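Oxidoreductase, NAD-binding/iron-sulfur cluster-binding protein (Nitratireductor pacificus pht-3B, PDB 6ZXU) removes halogen from organohalides as a catabolic reductive dehalogenase, probably passing electrons through two [4Fe-4S] clusters to a bound cobalamin. Local coordinates at residues Ile567-Val572 with Leu677-Pro682. Numbering follows the deposited sequence.
Sequences IWKADV and LAMYPP
A chi1 of -167° swings the Asp571 CG to the side opposite its own N and brings the carboxylate up against the backbone of Ala678, while Leu677, its CG anti to the carbonyl carbon, spreads CD2 over the Asp571 CB at 3.9 Å. Asp571 OD2 accepts a nearly straight hydrogen bond from Ala678 N (3.0 Å, 171° at the hydrogen), the donor standing 55° out of the carboxylate plane; the same oxygen pairs with Arg700, and OD1 caps Lys574 N. These partners fix the rotation of the buried carboxylate. A water stitches the two backbones together, donating to Ala570 O and to Ala678 O (2.7 Å) and accepting from Val572 N (2.9 Å). Beyond it, Val572 CG2 meets Tyr680 CD2 obliquely at 4.1 Å, and the Tyr680 hydroxyl hydrogen-bonds to Glu573. Lys569 CG passes Met679 CB at 4.2 Å before the chain bends and carries NZ away to salt bridges with Asp503 and the cobalamin. The arrangement is an aspartate N-cap of helix 572-581 in the 4Fe-4S dicluster region, beside the cobalamin pocket that includes Lys569, Ala570 and Val572; its carboxylate also ties down the loop leading to helix 700-709.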
loop_
_atom_site.group_PDB
_atom_site.type_symbol
_atom_site.label_atom_id
_atom_site.label_comp_id
_atom_site.label_asym_id
_atom_site.label_seq_id
_atom_site.Cartn_x
_atom_site.Cartn_y
_atom_site.Cartn_z
ATOM N N ILE A 567 -1.903 19.448 16.289
ATOM C CA ILE A 567 -1.562 18.978 14.965
ATOM C C ILE A 567 -0.871 20.107 14.196
ATOM O O ILE A 567 -1.030 21.273 14.514
ATOM C CB ILE A 567 -2.871 18.507 14.269
ATOM C CG1 ILE A 567 -2.513 17.551 13.127
ATOM C CG2 ILE A 567 -3.754 19.667 13.870
ATOM C CD1 ILE A 567 -3.607 16.651 12.698
ATOM N N TRP A 568 -0.089 19.738 13.179
ATOM C CA TRP A 568 0.333 20.681 12.139
ATOM C C TRP A 568 -0.762 20.653 11.055
ATOM O O TRP A 568 -0.863 19.676 10.326
ATOM C CB TRP A 568 1.659 20.258 11.485
ATOM C CG TRP A 568 2.933 20.699 12.223
ATOM C CD1 TRP A 568 3.434 21.960 12.276
ATOM C CD2 TRP A 568 3.819 19.883 12.962
ATOM N NE1 TRP A 568 4.558 21.992 13.027
ATOM C CE2 TRP A 568 4.822 20.718 13.477
ATOM C CE3 TRP A 568 3.826 18.543 13.309
ATOM C CZ2 TRP A 568 5.892 20.241 14.247
ATOM C CZ3 TRP A 568 4.874 18.065 14.042
ATOM C CH2 TRP A 568 5.880 18.919 14.554
ATOM N N LYS A 569 -1.599 21.648 10.969
ATOM C CA LYS A 569 -2.729 21.564 10.045
ATOM C C LYS A 569 -2.319 22.089 8.693
ATOM O O LYS A 569 -1.921 23.251 8.535
ATOM C CB LYS A 569 -3.998 22.303 10.578
ATOM C CG LYS A 569 -5.257 21.876 9.808
ATOM C CD LYS A 569 -5.646 20.473 10.272
ATOM C CE LYS A 569 -6.394 19.739 9.255
ATOM N NZ LYS A 569 -6.621 18.351 9.718
ATOM N N ALA A 570 -2.301 21.202 7.708
ATOM C CA ALA A 570 -2.103 21.552 6.338
ATOM C C ALA A 570 -3.372 22.198 5.803
ATOM O O ALA A 570 -4.452 22.065 6.380
ATOM C CB ALA A 570 -1.789 20.356 5.508
ATOM N N ASP A 571 -3.253 22.869 4.675
ATOM C CA ASP A 571 -4.433 23.488 3.993
ATOM C C ASP A 571 -5.077 22.458 3.073
ATOM O O ASP A 571 -4.610 22.209 1.975
ATOM C CB ASP A 571 -4.021 24.720 3.213
ATOM C CG ASP A 571 -5.210 25.552 2.757
ATOM O OD1 ASP A 571 -6.213 25.002 2.248
ATOM O OD2 ASP A 571 -5.163 26.817 2.960
ATOM N N VAL A 572 -6.146 21.850 3.548
ATOM C CA VAL A 572 -6.740 20.752 2.869
ATOM C C VAL A 572 -7.477 21.182 1.609
ATOM O O VAL A 572 -7.656 20.392 0.678
ATOM C CB VAL A 572 -7.619 19.884 3.794
ATOM C CG1 VAL A 572 -6.798 19.339 4.945
ATOM C CG2 VAL A 572 -8.817 20.650 4.324
ATOM N N LEU A 677 -2.596 29.811 6.141
ATOM C CA LEU A 677 -3.370 28.704 5.682
ATOM C C LEU A 677 -4.817 28.795 6.248
ATOM O O LEU A 677 -5.064 29.461 7.243
ATOM C CB LEU A 677 -2.665 27.370 6.104
ATOM C CG LEU A 677 -1.218 27.192 5.592
ATOM C CD1 LEU A 677 -0.678 25.917 6.144
ATOM C CD2 LEU A 677 -1.100 27.148 4.041
ATOM N N ALA A 678 -5.736 28.092 5.586
ATOM C CA ALA A 678 -7.118 27.984 6.027
ATOM C C ALA A 678 -7.322 26.606 6.681
ATOM O O ALA A 678 -6.691 25.611 6.257
ATOM C CB ALA A 678 -8.059 28.143 4.869
ATOM N N MET A 679 -8.063 26.555 7.762
ATOM C CA MET A 679 -8.405 25.288 8.410
ATOM C C MET A 679 -9.922 25.138 8.468
ATOM O O MET A 679 -10.627 26.123 8.515
ATOM C CB MET A 679 -7.811 25.161 9.800
ATOM C CG MET A 679 -8.210 26.231 10.744
ATOM S SD MET A 679 -7.912 25.914 12.469
ATOM C CE MET A 679 -6.272 25.213 12.599
ATOM N N TYR A 680 -10.392 23.918 8.509
ATOM C CA TYR A 680 -11.815 23.674 8.438
ATOM C C TYR A 680 -12.197 22.689 9.537
ATOM O O TYR A 680 -12.480 21.517 9.264
ATOM C CB TYR A 680 -12.211 23.175 7.074
ATOM C CG TYR A 680 -11.933 24.176 6.004
ATOM C CD1 TYR A 680 -12.744 25.257 5.815
ATOM C CD2 TYR A 680 -10.761 24.116 5.267
ATOM C CE1 TYR A 680 -12.465 26.234 4.873
ATOM C CE2 TYR A 680 -10.428 25.119 4.352
ATOM C CZ TYR A 680 -11.314 26.189 4.168
ATOM O OH TYR A 680 -11.016 27.176 3.191
ATOM N N PRO A 681 -12.254 23.193 10.791
ATOM C CA PRO A 681 -12.745 22.349 11.865
ATOM C C PRO A 681 -14.248 22.194 11.710
ATOM O O PRO A 681 -14.824 22.832 10.862
ATOM C CB PRO A 681 -12.369 23.133 13.117
ATOM C CG PRO A 681 -12.342 24.545 12.657
ATOM C CD PRO A 681 -11.877 24.525 11.260
ATOM N N PRO A 682 -14.895 21.352 12.561
ATOM C CA PRO A 682 -16.339 21.137 12.419
ATOM C C PRO A 682 -17.222 22.359 12.177
ATOM O O PRO A 682 -18.170 22.281 11.384
ATOM C CB PRO A 682 -16.697 20.413 13.708
ATOM C CG PRO A 682 -15.476 19.566 13.923
ATOM C CD PRO A 682 -14.327 20.445 13.572
HETATM O O HOH W 1 -6.989 22.906 6.087
#